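Local coordinates for piwi domain-containing protein (Vanderwaltozyma polyspora, PDB 5THE), which binds RNA through the C-terminal lobe of a budding yeast Argonaute, and probably takes part in RNA target cleavage, at residues Ile266-Thr274 with Pro491-Cys499; Leu335-Val346 with Tyr379-Lys390. All blocks are in the same frame, centred on the assembly; numbering follows the deposited sequence.

Interaction 1: residues Ile266-Thr274 with Pro491-Cys499. With nucleotides of chain B.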
loop_
_atom_site.group_PDB
_atom_site.type_symbol
_atom_site.label_atom_id
_atom_site.label_comp_id
_atom_site.label_asym_id
_atom_site.label_seq_id
_atom_site.Cartn_x
_atom_site.Cartn_y
_atom_site.Cartn_z
ATOM N N ILE A 266 -14.316 9.368 -5.522
ATOM C CA ILE A 266 -14.262 8.102 -6.232
ATOM C C ILE A 266 -13.783 7.025 -5.274
ATOM O O ILE A 266 -12.914 7.261 -4.428
ATOM C CB ILE A 266 -13.341 8.225 -7.456
ATOM C CG1 ILE A 266 -13.910 9.249 -8.433
ATOM C CG2 ILE A 266 -13.135 6.870 -8.152
ATOM C CD1 ILE A 266 -12.907 9.681 -9.496
ATOM N N LEU A 267 -14.384 5.845 -5.370
ATOM C CA LEU A 267 -13.896 4.689 -4.635
ATOM C C LEU A 267 -12.715 4.117 -5.407
ATOM O O LEU A 267 -12.877 3.628 -6.532
ATOM C CB LEU A 267 -15.005 3.658 -4.467
ATOM C CG LEU A 267 -14.531 2.299 -3.944
ATOM C CD1 LEU A 267 -13.964 2.464 -2.548
ATOM C CD2 LEU A 267 -15.651 1.280 -3.952
ATOM N N VAL A 268 -11.520 4.218 -4.835
ATOM C CA VAL A 268 -10.302 3.749 -5.486
ATOM C C VAL A 268 -9.954 2.403 -4.877
ATOM O O VAL A 268 -9.825 2.289 -3.652
ATOM C CB VAL A 268 -9.142 4.749 -5.328
ATOM C CG1 VAL A 268 -7.881 4.194 -5.970
ATOM C CG2 VAL A 268 -9.508 6.114 -5.946
ATOM N N LEU A 269 -9.807 1.387 -5.729
ATOM C CA LEU A 269 -9.538 0.021 -5.313
ATOM C C LEU A 269 -8.182 -0.436 -5.825
ATOM O O LEU A 269 -7.756 -0.056 -6.918
ATOM C CB LEU A 269 -10.588 -0.949 -5.849
ATOM C CG LEU A 269 -12.065 -0.685 -5.569
ATOM C CD1 LEU A 269 -12.849 -1.593 -6.486
ATOM C CD2 LEU A 269 -12.365 -0.983 -4.101
ATOM N N GLY A 270 -7.540 -1.291 -5.050
ATOM C CA GLY A 270 -6.344 -1.980 -5.504
ATOM C C GLY A 270 -6.460 -3.464 -5.221
ATOM O O GLY A 270 -6.903 -3.869 -4.150
ATOM N N SER A 271 -6.074 -4.272 -6.204
ATOM C CA SER A 271 -6.061 -5.710 -6.014
ATOM C C SER A 271 -4.743 -6.301 -6.491
ATOM O O SER A 271 -4.053 -5.740 -7.344
ATOM C CB SER A 271 -7.230 -6.398 -6.729
ATOM O OG SER A 271 -7.139 -6.237 -8.119
ATOM N N ASP A 272 -4.395 -7.437 -5.901
ATOM C CA ASP A 272 -3.191 -8.175 -6.249
ATOM C C ASP A 272 -3.494 -9.649 -6.019
ATOM O O ASP A 272 -4.401 -10.007 -5.263
ATOM C CB ASP A 272 -1.967 -7.707 -5.421
ATOM C CG ASP A 272 -0.664 -8.387 -5.830
ATOM O OD1 ASP A 272 -0.357 -8.456 -7.033
ATOM O OD2 ASP A 272 0.095 -8.800 -4.933
ATOM N N VAL A 273 -2.738 -10.491 -6.702
ATOM C CA VAL A 273 -2.741 -11.928 -6.477
ATOM C C VAL A 273 -1.301 -12.366 -6.288
ATOM O O VAL A 273 -0.408 -11.916 -7.014
ATOM C CB VAL A 273 -3.381 -12.699 -7.648
ATOM C CG1 VAL A 273 -3.524 -14.179 -7.303
ATOM C CG2 VAL A 273 -4.718 -12.119 -7.975
ATOM N N THR A 274 -1.067 -13.234 -5.313
ATOM C CA THR A 274 0.232 -13.867 -5.166
ATOM C C THR A 274 0.042 -15.373 -5.216
ATOM O O THR A 274 -1.007 -15.893 -4.818
ATOM C CB THR A 274 0.912 -13.486 -3.862
ATOM O OG1 THR A 274 0.015 -13.757 -2.772
ATOM C CG2 THR A 274 1.279 -12.009 -3.887
ATOM N N PRO A 491 -2.707 2.437 -4.049
ATOM C CA PRO A 491 -3.611 1.276 -3.937
ATOM C C PRO A 491 -2.966 -0.026 -4.351
ATOM O O PRO A 491 -3.247 -1.063 -3.743
ATOM C CB PRO A 491 -4.765 1.636 -4.888
ATOM C CG PRO A 491 -4.716 3.104 -5.001
ATOM C CD PRO A 491 -3.300 3.510 -4.874
ATOM N N VAL A 492 -2.130 0.007 -5.399
ATOM C CA VAL A 492 -1.462 -1.199 -5.875
ATOM C C VAL A 492 -0.453 -1.675 -4.846
ATOM O O VAL A 492 -0.433 -2.849 -4.466
ATOM C CB VAL A 492 -0.795 -0.941 -7.237
ATOM C CG1 VAL A 492 0.125 -2.131 -7.634
ATOM C CG2 VAL A 492 -1.837 -0.682 -8.298
ATOM N N TYR A 493 0.395 -0.762 -4.382
ATOM C CA TYR A 493 1.356 -1.091 -3.338
ATOM C C TYR A 493 0.647 -1.659 -2.109
ATOM O O TYR A 493 1.052 -2.691 -1.565
ATOM C CB TYR A 493 2.154 0.171 -2.989
ATOM C CG TYR A 493 3.651 -0.007 -2.766
ATOM C CD1 TYR A 493 4.140 -0.916 -1.832
ATOM C CD2 TYR A 493 4.577 0.796 -3.451
ATOM C CE1 TYR A 493 5.521 -1.060 -1.615
ATOM C CE2 TYR A 493 5.943 0.662 -3.254
ATOM C CZ TYR A 493 6.415 -0.263 -2.332
ATOM O OH TYR A 493 7.775 -0.387 -2.139
ATOM N N TYR A 494 -0.425 -1.000 -1.666
ATOM C CA TYR A 494 -1.194 -1.505 -0.525
ATOM C C TYR A 494 -1.722 -2.912 -0.771
ATOM O O TYR A 494 -1.689 -3.761 0.131
ATOM C CB TYR A 494 -2.367 -0.582 -0.227
ATOM C CG TYR A 494 -1.980 0.774 0.295
ATOM C CD1 TYR A 494 -0.844 0.942 1.085
ATOM C CD2 TYR A 494 -2.765 1.885 0.021
ATOM C CE1 TYR A 494 -0.498 2.194 1.584
ATOM C CE2 TYR A 494 -2.427 3.144 0.511
ATOM C CZ TYR A 494 -1.287 3.288 1.284
ATOM O OH TYR A 494 -0.949 4.524 1.767
ATOM N N ALA A 495 -2.261 -3.163 -1.970
ATOM C CA ALA A 495 -2.793 -4.488 -2.272
ATOM C C ALA A 495 -1.689 -5.531 -2.271
ATOM O O ALA A 495 -1.892 -6.654 -1.787
ATOM C CB ALA A 495 -3.523 -4.480 -3.617
ATOM N N ASP A 496 -0.517 -5.189 -2.828
ATOM C CA ASP A 496 0.616 -6.113 -2.785
ATOM C C ASP A 496 0.956 -6.476 -1.349
ATOM O O ASP A 496 1.150 -7.651 -1.023
ATOM C CB ASP A 496 1.845 -5.508 -3.470
ATOM C CG ASP A 496 1.613 -5.210 -4.917
ATOM O OD1 ASP A 496 0.678 -5.784 -5.510
ATOM O OD2 ASP A 496 2.376 -4.400 -5.470
ATOM N N LEU A 497 1.040 -5.464 -0.476
ATOM C CA LEU A 497 1.401 -5.697 0.921
ATOM C C LEU A 497 0.361 -6.535 1.644
ATOM O O LEU A 497 0.707 -7.311 2.536
ATOM C CB LEU A 497 1.576 -4.361 1.638
ATOM C CG LEU A 497 2.724 -3.538 1.041
ATOM C CD1 LEU A 497 2.753 -2.163 1.693
ATOM C CD2 LEU A 497 4.027 -4.276 1.281
ATOM N N LEU A 498 -0.919 -6.369 1.308
ATOM C CA LEU A 498 -1.935 -7.162 1.984
ATOM C C LEU A 498 -1.848 -8.621 1.554
ATOM O O LEU A 498 -1.990 -9.528 2.384
ATOM C CB LEU A 498 -3.323 -6.580 1.714
ATOM C CG LEU A 498 -4.507 -7.377 2.277
ATOM C CD1 LEU A 498 -4.294 -7.662 3.755
ATOM C CD2 LEU A 498 -5.837 -6.602 2.046
ATOM N N CYS A 499 -1.609 -8.864 0.260
ATOM C CA CYS A 499 -1.340 -10.224 -0.206
ATOM C C CYS A 499 -0.161 -10.841 0.522
ATOM O O CYS A 499 -0.186 -12.031 0.872
ATOM C CB CYS A 499 -1.052 -10.222 -1.698
ATOM S SG CYS A 499 -2.440 -10.577 -2.710
ATOM P P A B 5 9.590 2.072 -4.212
ATOM O OP1 A B 5 8.617 2.488 -5.261
ATOM O OP2 A B 5 9.421 0.804 -3.471
ATOM O "O5'" A B 5 11.024 2.130 -4.882
ATOM C "C5'" A B 5 11.424 3.288 -5.595
ATOM C "C4'" A B 5 12.919 3.330 -5.768
ATOM O "O4'" A B 5 13.556 3.405 -4.470
ATOM C "C3'" A B 5 13.530 2.100 -6.419
ATOM O "O3'" A B 5 13.469 2.184 -7.825
ATOM C "C2'" A B 5 14.954 2.097 -5.874
ATOM O "O2'" A B 5 15.760 3.028 -6.577
ATOM C "C1'" A B 5 14.744 2.651 -4.467
ATOM N N9 A B 5 14.607 1.582 -3.473
ATOM C C8 A B 5 13.485 0.877 -3.107
ATOM N N7 A B 5 13.732 -0.012 -2.175
ATOM C C5 A B 5 15.093 0.127 -1.931
ATOM C C6 A B 5 15.955 -0.528 -1.048
ATOM N N6 A B 5 15.534 -1.496 -0.232
ATOM N N1 A B 5 17.260 -0.143 -1.053
ATOM C C2 A B 5 17.655 0.836 -1.891
ATOM N N3 A B 5 16.926 1.531 -2.768
ATOM C C4 A B 5 15.649 1.108 -2.727
ATOM P P A B 4 8.939 0.810 1.530
ATOM O OP1 A B 4 7.514 0.389 1.561
ATOM O OP2 A B 4 10.030 -0.126 1.827
ATOM O "O5'" A B 4 9.223 1.476 0.114
ATOM C "C5'" A B 4 8.553 2.668 -0.250
ATOM C "C4'" A B 4 9.497 3.696 -0.808
ATOM O "O4'" A B 4 10.458 4.094 0.195
ATOM C "C3'" A B 4 10.345 3.254 -1.984
ATOM O "O3'" A B 4 9.609 3.303 -3.188
ATOM C "C2'" A B 4 11.509 4.237 -1.925
ATOM O "O2'" A B 4 11.114 5.508 -2.432
ATOM C "C1'" A B 4 11.695 4.373 -0.408
ATOM N N9 A B 4 12.657 3.397 0.116
ATOM C C8 A B 4 12.439 2.059 0.328
ATOM N N7 A B 4 13.478 1.423 0.810
ATOM C C5 A B 4 14.433 2.416 0.925
ATOM C C6 A B 4 15.741 2.364 1.388
ATOM N N6 A B 4 16.284 1.216 1.808
ATOM N N1 A B 4 16.442 3.521 1.395
ATOM C C2 A B 4 15.839 4.650 0.962
ATOM N N3 A B 4 14.595 4.827 0.505
ATOM C C4 A B 4 13.949 3.646 0.507
#
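Asp-272 and Asp-496 bring their carboxylates together where strand 267-274 lies against helix 491-499. Both belong to the RNase H-like fold of the Piwi domain. The two side chains cross at about a right angle, and their carboxylate planes are turned 67° apart. Asp-496 OD1 comes over the middle of the Asp-272 carboxylate. It lies 3.1 Å from Asp-272 OD2 and 3.2 Å from Asp-272 OD1. All three are acceptors, and no hydrogen bond joins them. Asp-272 has its CG opposite the backbone N (chi1 -176°), which sets the carboxylate beside Asp-496 OD1. Asp-344, from segment 335-346, adds a third carboxylate. The cluster is consistent with the acidic centre of RNase H-fold nucleases such as slicing Argonautes.

Small residues let the backbones come close. The strand and helix axes approach to 6.3 Å at an angle of 41°. Ala-495 CB sits 3.5 Å from Gly-270 O. A side chain at Gly-270 would run into Pro-491 O. At one end, Val-268 CG1 presses on Pro-491 CG at 3.5 Å, tighter than usual for two carbons; the side chains cross obliquely. At the other end, Cys-499 SG reaches 3.3 Å from Asp-272 O, and Thr-274 CG2 packs on Cys-499 CB at 3.7 Å. Ser-286 of strand 282-289 takes the carbonyl oxygen of Ala-495 in a hydrogen bond, so the helix is also held to the next strand.

Tyr-493 stands clear of the strand and serves the bound RNA. Its ring meets OP2 of A5 of chain B at the edge, near the ring plane. Tyr-493 OH donates to that OP2, but the modelled 2.4 Å is shorter than a normal hydrogen bond, so its exact length is doubtful.

Interaction 2: residues Leu335-Val346 with Tyr379-Lys390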
loop_
_atom_site.group_PDB
_atom_site.type_symbol
_atom_site.label_atom_id
_atom_site.label_comp_id
_atom_site.label_asym_id
_atom_site.label_seq_id
_atom_site.Cartn_x
_atom_site.Cartn_y
_atom_site.Cartn_z
ATOM N N LEU A 335 -23.283 5.685 -1.118
ATOM C CA LEU A 335 -22.368 4.805 -1.827
ATOM C C LEU A 335 -21.596 5.608 -2.867
ATOM O O LEU A 335 -22.044 6.676 -3.284
ATOM C CB LEU A 335 -23.140 3.691 -2.516
ATOM C CG LEU A 335 -23.980 2.826 -1.579
ATOM C CD1 LEU A 335 -24.766 1.791 -2.362
ATOM C CD2 LEU A 335 -23.077 2.243 -0.499
ATOM N N PRO A 336 -20.428 5.137 -3.294
ATOM C CA PRO A 336 -19.689 5.872 -4.321
ATOM C C PRO A 336 -20.437 5.862 -5.645
ATOM O O PRO A 336 -21.209 4.948 -5.952
ATOM C CB PRO A 336 -18.354 5.122 -4.424
ATOM C CG PRO A 336 -18.611 3.772 -3.849
ATOM C CD PRO A 336 -19.705 3.938 -2.831
ATOM N N THR A 337 -20.228 6.921 -6.415
ATOM C CA THR A 337 -20.837 7.012 -7.726
ATOM C C THR A 337 -19.859 6.708 -8.851
ATOM O O THR A 337 -20.284 6.639 -10.008
ATOM C CB THR A 337 -21.470 8.399 -7.929
ATOM O OG1 THR A 337 -20.464 9.415 -7.815
ATOM C CG2 THR A 337 -22.559 8.642 -6.874
ATOM N N LYS A 338 -18.576 6.513 -8.539
ATOM C CA LYS A 338 -17.569 6.069 -9.498
ATOM C C LYS A 338 -16.614 5.131 -8.780
ATOM O O LYS A 338 -16.288 5.341 -7.609
ATOM C CB LYS A 338 -16.755 7.233 -10.100
ATOM C CG LYS A 338 -17.535 8.211 -10.977
ATOM C CD LYS A 338 -16.577 9.244 -11.569
ATOM C CE LYS A 338 -17.314 10.280 -12.410
ATOM N NZ LYS A 338 -18.032 9.627 -13.529
ATOM N N ILE A 339 -16.148 4.109 -9.498
ATOM C CA ILE A 339 -15.198 3.140 -8.961
ATOM C C ILE A 339 -13.981 3.093 -9.878
ATOM O O ILE A 339 -14.116 3.010 -11.104
ATOM C CB ILE A 339 -15.838 1.743 -8.818
ATOM C CG1 ILE A 339 -17.048 1.811 -7.881
ATOM C CG2 ILE A 339 -14.855 0.732 -8.313
ATOM C CD1 ILE A 339 -17.769 0.469 -7.737
ATOM N N MET A 340 -12.797 3.148 -9.279
ATOM C CA MET A 340 -11.519 3.037 -9.977
ATOM C C MET A 340 -10.813 1.793 -9.459
ATOM O O MET A 340 -10.497 1.716 -8.267
ATOM C CB MET A 340 -10.671 4.284 -9.736
ATOM C CG MET A 340 -9.337 4.304 -10.436
ATOM S SD MET A 340 -9.426 5.226 -11.976
ATOM C CE MET A 340 -10.185 6.750 -11.396
ATOM N N TYR A 341 -10.561 0.828 -10.349
ATOM C CA TYR A 341 -10.096 -0.506 -9.973
ATOM C C TYR A 341 -8.687 -0.749 -10.518
ATOM O O TYR A 341 -8.502 -0.977 -11.720
ATOM C CB TYR A 341 -11.084 -1.550 -10.485
ATOM C CG TYR A 341 -10.662 -2.978 -10.261
ATOM C CD1 TYR A 341 -10.317 -3.428 -8.994
ATOM C CD2 TYR A 341 -10.627 -3.885 -11.317
ATOM C CE1 TYR A 341 -9.928 -4.752 -8.784
ATOM C CE2 TYR A 341 -10.246 -5.205 -11.123
ATOM C CZ TYR A 341 -9.908 -5.635 -9.853
ATOM O OH TYR A 341 -9.539 -6.946 -9.646
ATOM N N PHE A 342 -7.691 -0.696 -9.636
ATOM C CA PHE A 342 -6.304 -0.930 -10.035
ATOM C C PHE A 342 -5.982 -2.399 -9.836
ATOM O O PHE A 342 -6.105 -2.914 -8.725
ATOM C CB PHE A 342 -5.323 -0.083 -9.232
ATOM C CG PHE A 342 -5.270 1.338 -9.669
ATOM C CD1 PHE A 342 -4.385 1.740 -10.662
ATOM C CD2 PHE A 342 -6.100 2.273 -9.092
ATOM C CE1 PHE A 342 -4.331 3.060 -11.067
ATOM C CE2 PHE A 342 -6.047 3.605 -9.497
ATOM C CZ PHE A 342 -5.162 3.987 -10.491
ATOM N N ARG A 343 -5.564 -3.067 -10.903
ATOM C CA ARG A 343 -5.314 -4.500 -10.850
ATOM C C ARG A 343 -3.825 -4.764 -11.041
ATOM O O ARG A 343 -3.259 -4.423 -12.085
ATOM C CB ARG A 343 -6.127 -5.233 -11.913
ATOM C CG ARG A 343 -5.784 -6.698 -12.007
ATOM C CD ARG A 343 -6.050 -7.438 -10.716
ATOM N NE ARG A 343 -6.456 -8.795 -11.043
ATOM C CZ ARG A 343 -5.609 -9.810 -11.127
ATOM N NH1 ARG A 343 -4.326 -9.610 -10.864
ATOM N NH2 ARG A 343 -6.043 -11.018 -11.456
ATOM N N ASP A 344 -3.199 -5.376 -10.041
ATOM C CA ASP A 344 -1.780 -5.709 -10.098
ATOM C C ASP A 344 -1.613 -7.222 -10.152
ATOM O O ASP A 344 -2.506 -7.986 -9.775
ATOM C CB ASP A 344 -1.026 -5.149 -8.882
ATOM C CG ASP A 344 0.467 -5.198 -9.061
ATOM O OD1 ASP A 344 1.202 -5.400 -8.079
ATOM O OD2 ASP A 344 0.913 -5.034 -10.212
ATOM N N GLY A 345 -0.436 -7.651 -10.580
ATOM C CA GLY A 345 -0.130 -9.062 -10.537
ATOM C C GLY A 345 -0.867 -9.773 -11.646
ATOM O O GLY A 345 -1.602 -10.738 -11.389
ATOM N N VAL A 346 -0.708 -9.284 -12.881
ATOM C CA VAL A 346 -1.490 -9.778 -14.010
ATOM C C VAL A 346 -0.633 -9.802 -15.271
ATOM O O VAL A 346 0.182 -8.905 -15.506
ATOM C CB VAL A 346 -2.768 -8.937 -14.225
ATOM C CG1 VAL A 346 -2.420 -7.493 -14.582
ATOM C CG2 VAL A 346 -3.646 -9.576 -15.287
ATOM N N TYR A 379 -28.243 0.091 -7.932
ATOM C CA TYR A 379 -26.880 0.595 -7.767
ATOM C C TYR A 379 -26.002 0.045 -8.882
ATOM O O TYR A 379 -25.709 -1.156 -8.916
ATOM C CB TYR A 379 -26.320 0.220 -6.397
ATOM C CG TYR A 379 -24.966 0.807 -6.131
ATOM C CD1 TYR A 379 -24.776 2.183 -6.138
ATOM C CD2 TYR A 379 -23.875 -0.011 -5.853
ATOM C CE1 TYR A 379 -23.535 2.734 -5.903
ATOM C CE2 TYR A 379 -22.626 0.533 -5.596
ATOM C CZ TYR A 379 -22.466 1.909 -5.620
ATOM O OH TYR A 379 -21.220 2.457 -5.379
ATOM N N ASP A 380 -25.572 0.925 -9.779
ATOM C CA ASP A 380 -24.780 0.541 -10.948
ATOM C C ASP A 380 -23.738 1.620 -11.230
ATOM O O ASP A 380 -23.824 2.339 -12.226
ATOM C CB ASP A 380 -25.703 0.315 -12.151
ATOM C CG ASP A 380 -24.951 -0.113 -13.399
ATOM O OD1 ASP A 380 -23.861 -0.716 -13.271
ATOM O OD2 ASP A 380 -25.459 0.171 -14.509
ATOM N N PRO A 381 -22.725 1.751 -10.375
ATOM C CA PRO A 381 -21.731 2.828 -10.560
ATOM C C PRO A 381 -20.773 2.507 -11.695
ATOM O O PRO A 381 -20.354 1.352 -11.860
ATOM C CB PRO A 381 -20.999 2.871 -9.207
ATOM C CG PRO A 381 -21.127 1.457 -8.666
ATOM C CD PRO A 381 -22.457 0.933 -9.172
ATOM N N PRO A 382 -20.380 3.504 -12.489
ATOM C CA PRO A 382 -19.418 3.245 -13.576
ATOM C C PRO A 382 -18.027 2.899 -13.052
ATOM O O PRO A 382 -17.531 3.489 -12.088
ATOM C CB PRO A 382 -19.405 4.564 -14.359
ATOM C CG PRO A 382 -19.866 5.623 -13.357
ATOM C CD PRO A 382 -20.826 4.909 -12.449
ATOM N N VAL A 383 -17.382 1.958 -13.724
ATOM C CA VAL A 383 -16.100 1.418 -13.298
ATOM C C VAL A 383 -15.023 1.785 -14.316
ATOM O O VAL A 383 -15.252 1.741 -15.530
ATOM C CB VAL A 383 -16.198 -0.108 -13.122
ATOM C CG1 VAL A 383 -14.847 -0.701 -12.751
ATOM C CG2 VAL A 383 -17.264 -0.452 -12.066
ATOM N N THR A 384 -13.846 2.150 -13.823
ATOM C CA THR A 384 -12.647 2.213 -14.650
ATOM C C THR A 384 -11.682 1.173 -14.104
ATOM O O THR A 384 -11.465 1.109 -12.890
ATOM C CB THR A 384 -12.000 3.605 -14.630
ATOM O OG1 THR A 384 -12.895 4.577 -15.190
ATOM C CG2 THR A 384 -10.691 3.591 -15.454
ATOM N N CYS A 385 -11.109 0.360 -14.983
ATOM C CA CYS A 385 -10.102 -0.615 -14.579
ATOM C C CYS A 385 -8.736 -0.262 -15.172
ATOM O O CYS A 385 -8.608 -0.027 -16.381
ATOM C CB CYS A 385 -10.515 -2.031 -14.993
ATOM S SG CYS A 385 -9.214 -3.248 -14.721
ATOM N N ILE A 386 -7.712 -0.245 -14.322
ATOM C CA ILE A 386 -6.345 -0.013 -14.769
ATOM C C ILE A 386 -5.459 -1.140 -14.268
ATOM O O ILE A 386 -5.413 -1.419 -13.065
ATOM C CB ILE A 386 -5.794 1.343 -14.294
ATOM C CG1 ILE A 386 -6.651 2.476 -14.858
ATOM C CG2 ILE A 386 -4.321 1.485 -14.731
ATOM C CD1 ILE A 386 -6.167 3.860 -14.457
ATOM N N ALA A 387 -4.744 -1.778 -15.185
ATOM C CA ALA A 387 -3.806 -2.824 -14.822
ATOM C C ALA A 387 -2.396 -2.251 -14.802
ATOM O O ALA A 387 -2.036 -1.422 -15.642
ATOM C CB ALA A 387 -3.901 -4.002 -15.797
ATOM N N THR A 388 -1.604 -2.701 -13.840
ATOM C CA THR A 388 -0.222 -2.278 -13.686
ATOM C C THR A 388 0.709 -3.472 -13.816
ATOM O O THR A 388 0.443 -4.550 -13.266
ATOM C CB THR A 388 -0.001 -1.597 -12.324
ATOM O OG1 THR A 388 -0.403 -2.486 -11.272
ATOM C CG2 THR A 388 -0.829 -0.305 -12.238
ATOM N N VAL A 389 1.799 -3.281 -14.556
ATOM C CA VAL A 389 2.894 -4.245 -14.619
ATOM C C VAL A 389 4.150 -3.475 -14.239
ATOM O O VAL A 389 4.616 -2.620 -15.006
ATOM C CB VAL A 389 3.033 -4.887 -16.009
ATOM C CG1 VAL A 389 4.268 -5.781 -16.077
ATOM C CG2 VAL A 389 1.770 -5.675 -16.370
ATOM N N LYS A 390 4.692 -3.743 -13.050
ATOM C CA LYS A 390 5.798 -2.907 -12.600
ATOM C C LYS A 390 7.169 -3.525 -12.835
ATOM O O LYS A 390 8.165 -2.797 -12.801
ATOM C CB LYS A 390 5.635 -2.525 -11.121
ATOM C CG LYS A 390 5.384 -3.653 -10.171
ATOM C CD LYS A 390 5.288 -3.127 -8.738
ATOM C CE LYS A 390 4.074 -3.691 -8.047
ATOM N NZ LYS A 390 3.915 -5.142 -8.317
HETATM O O HOH W 1 3.311 -5.644 -11.247
#
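Lys-390 NZ forms a salt bridge with Asp-344 OD1 at 2.7 Å, using the syn lone pair of that oxygen. Thr-388 OG1 donates to Asp-344 OD2 at 3.1 Å, coming from 48° above the carboxylate plane. A water also donates to OD2 and accepts from Lys-390 N and NZ. Both carboxylate oxygens are therefore gripped, which should fix the rotation of the group. Lys-390 NZ has a second, long and weak ion pair with Asp-496.

Six backbone hydrogen bonds join the strands in a parallel ladder from Ile-339 N with Pro-382 O to Thr-388 N with Arg-343 O. Helix 351-373 links them, making a beta-alpha-beta crossover. Beyond the ladder, Tyr-379 OH donates to Pro-336 O at 2.6 Å. The tyrosine ring is sandwiched: Leu-335 CD1 lies 3.7 Å from the ring centroid, 6° off its normal, and Pro-381 CD covers the opposite face. Replacing this tyrosine with an alanine would probably open a gap between Leu-335 and Pro-381 and leave Pro-336 O without its hydroxyl donor.

Ile-339 CD1 continues the apolar patch, 3.6 Å from Pro-381 CG. Farther along that face, Tyr-341 CD2 meets Cys-385 SG at 3.7 Å, an oblique sulfur-aromatic contact; the Tyr-341 hydroxyl bonds to Glu-358 of the linking helix. On the other face Phe-342 and Ile-386 lie side by side, pointing the same way. The phenylalanine has CG opposite the carbonyl carbon (chi1 -77°), which lays its ring along Ile-386, with CD1 3.9 Å from Ile-386 CB. Cys-472 of helix 465-475 touches both. The chemistry implies two kinds of support: apolar side chains pack on both faces of the ladder, while Lys-390, Thr-388 and a water hold the Asp-344 carboxylate at its C-terminal end.

Overall arrangement
Of the elements joined here, strand 264-274 comes first along the chain, followed by helix 320-329 and strand 339-344. Helix 351-373 carries the chain over to strand 383-389, and interaction 2 closes this short loop of 32 intervening residues. Some hundred residues later the chain returns as helix 490-515. Interaction 1 then closes a much longer loop, with 216 residues between its segments, and interaction 2 lies wholly within it. The two do not cross. Their centres are about 11 Å apart. Strands 264-274 and 339-344 are sheet neighbours, joined by backbone bonds such as those of Leu-269 with Met-340. Val-492 also packs on Asp-344, tying helix 490-515 to both strands.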